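Arabinofuranosidase (Bifidobacterium longum, PDB 2Y2W) hydrolyses terminal alpha-(1->5)-linked L-arabinofuranosyl residues of arabinans, helping to degrade plant cell-wall polysaccharide, and also acts on wheat arabinoxylan. Local coordinates at residues R427-Y432 / E533-Q538. Residues are numbered along the deposited sequence; the frame is centred on the assembly and turned at random.
Sequences RQTTFY and EAVTPQ
A proline-aromatic CH-pi contact, Pro537 on Tyr432, joins the start of helix 431-440 to the loop that leads into strand 538-539 of the C-terminal beta domain. Pro537 lies over one face of the Tyr432 ring. Pro537 CD is 3.6 Å from the centroid of the Tyr432 ring, 17° off the ring normal and displaced toward the rim. Pro537 CG reaches back to Tyr432 CB at 3.6 Å. Tyr432 CG is anti to the carbonyl carbon and beside the backbone N (chi1 -57°), a torsion that sets the ring against the proline. Its far end meets Thr536, with Tyr432 OH 3.6 Å from Thr536 CG2. Tyr432 CE2 also lies 3.7 Å from Val535 O. With an alanine here in place of Tyr432, Pro537 CD would probably lose its aromatic face and a gap would open beside the Thr536 methyl. Leu518 of strand 512-518 touches both Tyr432 and Val535. Deeper in, two buried side chains meet: Thr429 CG2 packs on Val535 CB at 3.7 Å, while Thr429 OG1 is hydrogen-bonded to Thr381 O. At the outer end, Arg427 and Glu533 run side by side, their flat groups turned 51° apart. Arg427 NE makes its stronger salt bridge with Glu102 of helix 94-103. The salt bridge from Arg427 to Glu533 is long and rests on charge alone: Glu533 OE2 sits well out of the guanidinium plane, 3.9 Å from Arg427 NH1.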
loop_
_atom_site.group_PDB
_atom_site.type_symbol
_atom_site.label_atom_id
_atom_site.label_comp_id
_atom_site.label_asym_id
_atom_site.label_seq_id
_atom_site.Cartn_x
_atom_site.Cartn_y
_atom_site.Cartn_z
ATOM N N ARG D 427 -12.897 -9.875 42.259
ATOM C CA ARG D 427 -13.571 -8.707 41.704
ATOM C C ARG D 427 -12.916 -7.426 42.196
ATOM O O ARG D 427 -12.664 -7.268 43.391
ATOM C CB ARG D 427 -15.047 -8.699 42.107
ATOM C CG ARG D 427 -15.815 -9.964 41.768
ATOM C CD ARG D 427 -17.035 -10.110 42.667
ATOM N NE ARG D 427 -17.700 -11.398 42.489
ATOM C CZ ARG D 427 -17.341 -12.529 43.095
ATOM N NH1 ARG D 427 -16.308 -12.551 43.930
ATOM N NH2 ARG D 427 -18.017 -13.644 42.860
ATOM N N GLN D 428 -12.643 -6.516 41.266
ATOM C CA GLN D 428 -12.176 -5.182 41.614
ATOM C C GLN D 428 -13.383 -4.326 41.953
ATOM O O GLN D 428 -14.521 -4.758 41.774
ATOM C CB GLN D 428 -11.382 -4.558 40.465
ATOM C CG GLN D 428 -10.066 -5.253 40.182
ATOM C CD GLN D 428 -8.924 -4.279 39.984
ATOM O OE1 GLN D 428 -8.618 -3.480 40.868
ATOM N NE2 GLN D 428 -8.276 -4.352 38.830
ATOM N N THR D 429 -13.138 -3.114 42.438
ATOM C CA THR D 429 -14.218 -2.201 42.809
ATOM C C THR D 429 -15.086 -1.830 41.607
ATOM O O THR D 429 -16.284 -1.592 41.759
ATOM C CB THR D 429 -13.682 -0.917 43.481
ATOM O OG1 THR D 429 -12.880 -0.179 42.549
ATOM C CG2 THR D 429 -12.845 -1.260 44.707
ATOM N N THR D 430 -14.476 -1.797 40.422
ATOM C CA THR D 430 -15.163 -1.438 39.178
ATOM C C THR D 430 -16.062 -2.552 38.642
ATOM O O THR D 430 -16.856 -2.326 37.725
ATOM C CB THR D 430 -14.162 -1.045 38.071
ATOM O OG1 THR D 430 -13.207 -2.098 37.898
ATOM C CG2 THR D 430 -13.434 0.242 38.429
ATOM N N PHE D 431 -15.924 -3.749 39.210
ATOM C CA PHE D 431 -16.751 -4.909 38.862
ATOM C C PHE D 431 -18.227 -4.690 39.188
ATOM O O PHE D 431 -19.105 -5.001 38.380
ATOM C CB PHE D 431 -16.233 -6.146 39.607
ATOM C CG PHE D 431 -16.906 -7.430 39.216
ATOM C CD1 PHE D 431 -18.117 -7.806 39.792
ATOM C CD2 PHE D 431 -16.314 -8.281 38.288
ATOM C CE1 PHE D 431 -18.737 -9.000 39.437
ATOM C CE2 PHE D 431 -16.926 -9.481 37.924
ATOM C CZ PHE D 431 -18.138 -9.840 38.501
ATOM N N TYR D 432 -18.484 -4.148 40.374
ATOM C CA TYR D 432 -19.830 -4.079 40.945
ATOM C C TYR D 432 -20.805 -3.101 40.266
ATOM O O TYR D 432 -21.985 -3.423 40.136
ATOM C CB TYR D 432 -19.754 -3.834 42.458
ATOM C CG TYR D 432 -18.940 -4.875 43.204
ATOM C CD1 TYR D 432 -19.491 -6.115 43.536
ATOM C CD2 TYR D 432 -17.617 -4.624 43.574
ATOM C CE1 TYR D 432 -18.747 -7.077 44.221
ATOM C CE2 TYR D 432 -16.863 -5.582 44.257
ATOM C CZ TYR D 432 -17.435 -6.805 44.578
ATOM O OH TYR D 432 -16.701 -7.756 45.257
ATOM N N GLU D 533 -12.175 -8.470 49.179
ATOM C CA GLU D 533 -13.560 -8.051 49.396
ATOM C C GLU D 533 -13.699 -6.913 50.414
ATOM O O GLU D 533 -14.739 -6.778 51.067
ATOM C CB GLU D 533 -14.437 -9.253 49.779
ATOM C CG GLU D 533 -14.486 -10.354 48.719
ATOM C CD GLU D 533 -15.780 -11.149 48.734
ATOM O OE1 GLU D 533 -16.179 -11.637 49.817
ATOM O OE2 GLU D 533 -16.401 -11.284 47.656
ATOM N N ALA D 534 -12.656 -6.092 50.524
ATOM C CA ALA D 534 -12.644 -4.949 51.441
ATOM C C ALA D 534 -13.597 -3.834 51.007
ATOM O O ALA D 534 -14.191 -3.158 51.849
ATOM C CB ALA D 534 -11.229 -4.409 51.600
ATOM N N VAL D 535 -13.729 -3.643 49.696
ATOM C CA VAL D 535 -14.671 -2.671 49.140
ATOM C C VAL D 535 -15.767 -3.399 48.359
ATOM O O VAL D 535 -15.626 -3.678 47.165
ATOM C CB VAL D 535 -13.971 -1.612 48.245
ATOM C CG1 VAL D 535 -14.972 -0.561 47.766
ATOM C CG2 VAL D 535 -12.820 -0.947 48.987
ATOM N N THR D 536 -16.852 -3.717 49.056
ATOM C CA THR D 536 -18.006 -4.376 48.452
ATOM C C THR D 536 -19.246 -3.503 48.643
ATOM O O THR D 536 -19.294 -2.707 49.585
ATOM C CB THR D 536 -18.244 -5.781 49.059
ATOM O OG1 THR D 536 -18.274 -5.694 50.489
ATOM C CG2 THR D 536 -17.144 -6.748 48.634
ATOM N N PRO D 537 -20.243 -3.628 47.743
ATOM C CA PRO D 537 -21.483 -2.863 47.891
ATOM C C PRO D 537 -22.206 -3.198 49.187
ATOM O O PRO D 537 -22.380 -4.373 49.518
ATOM C CB PRO D 537 -22.320 -3.308 46.689
ATOM C CG PRO D 537 -21.333 -3.770 45.695
ATOM C CD PRO D 537 -20.230 -4.398 46.486
ATOM N N GLN D 538 -22.607 -2.157 49.913
ATOM C CA GLN D 538 -23.307 -2.303 51.184
ATOM C C GLN D 538 -24.774 -1.907 51.022
ATOM O O GLN D 538 -25.093 -1.068 50.177
ATOM C CB GLN D 538 -22.638 -1.446 52.268
ATOM C CG GLN D 538 -21.142 -1.712 52.468
ATOM C CD GLN D 538 -20.825 -3.164 52.797
ATOM O OE1 GLN D 538 -21.393 -3.744 53.722
ATOM N NE2 GLN D 538 -19.908 -3.754 52.039
#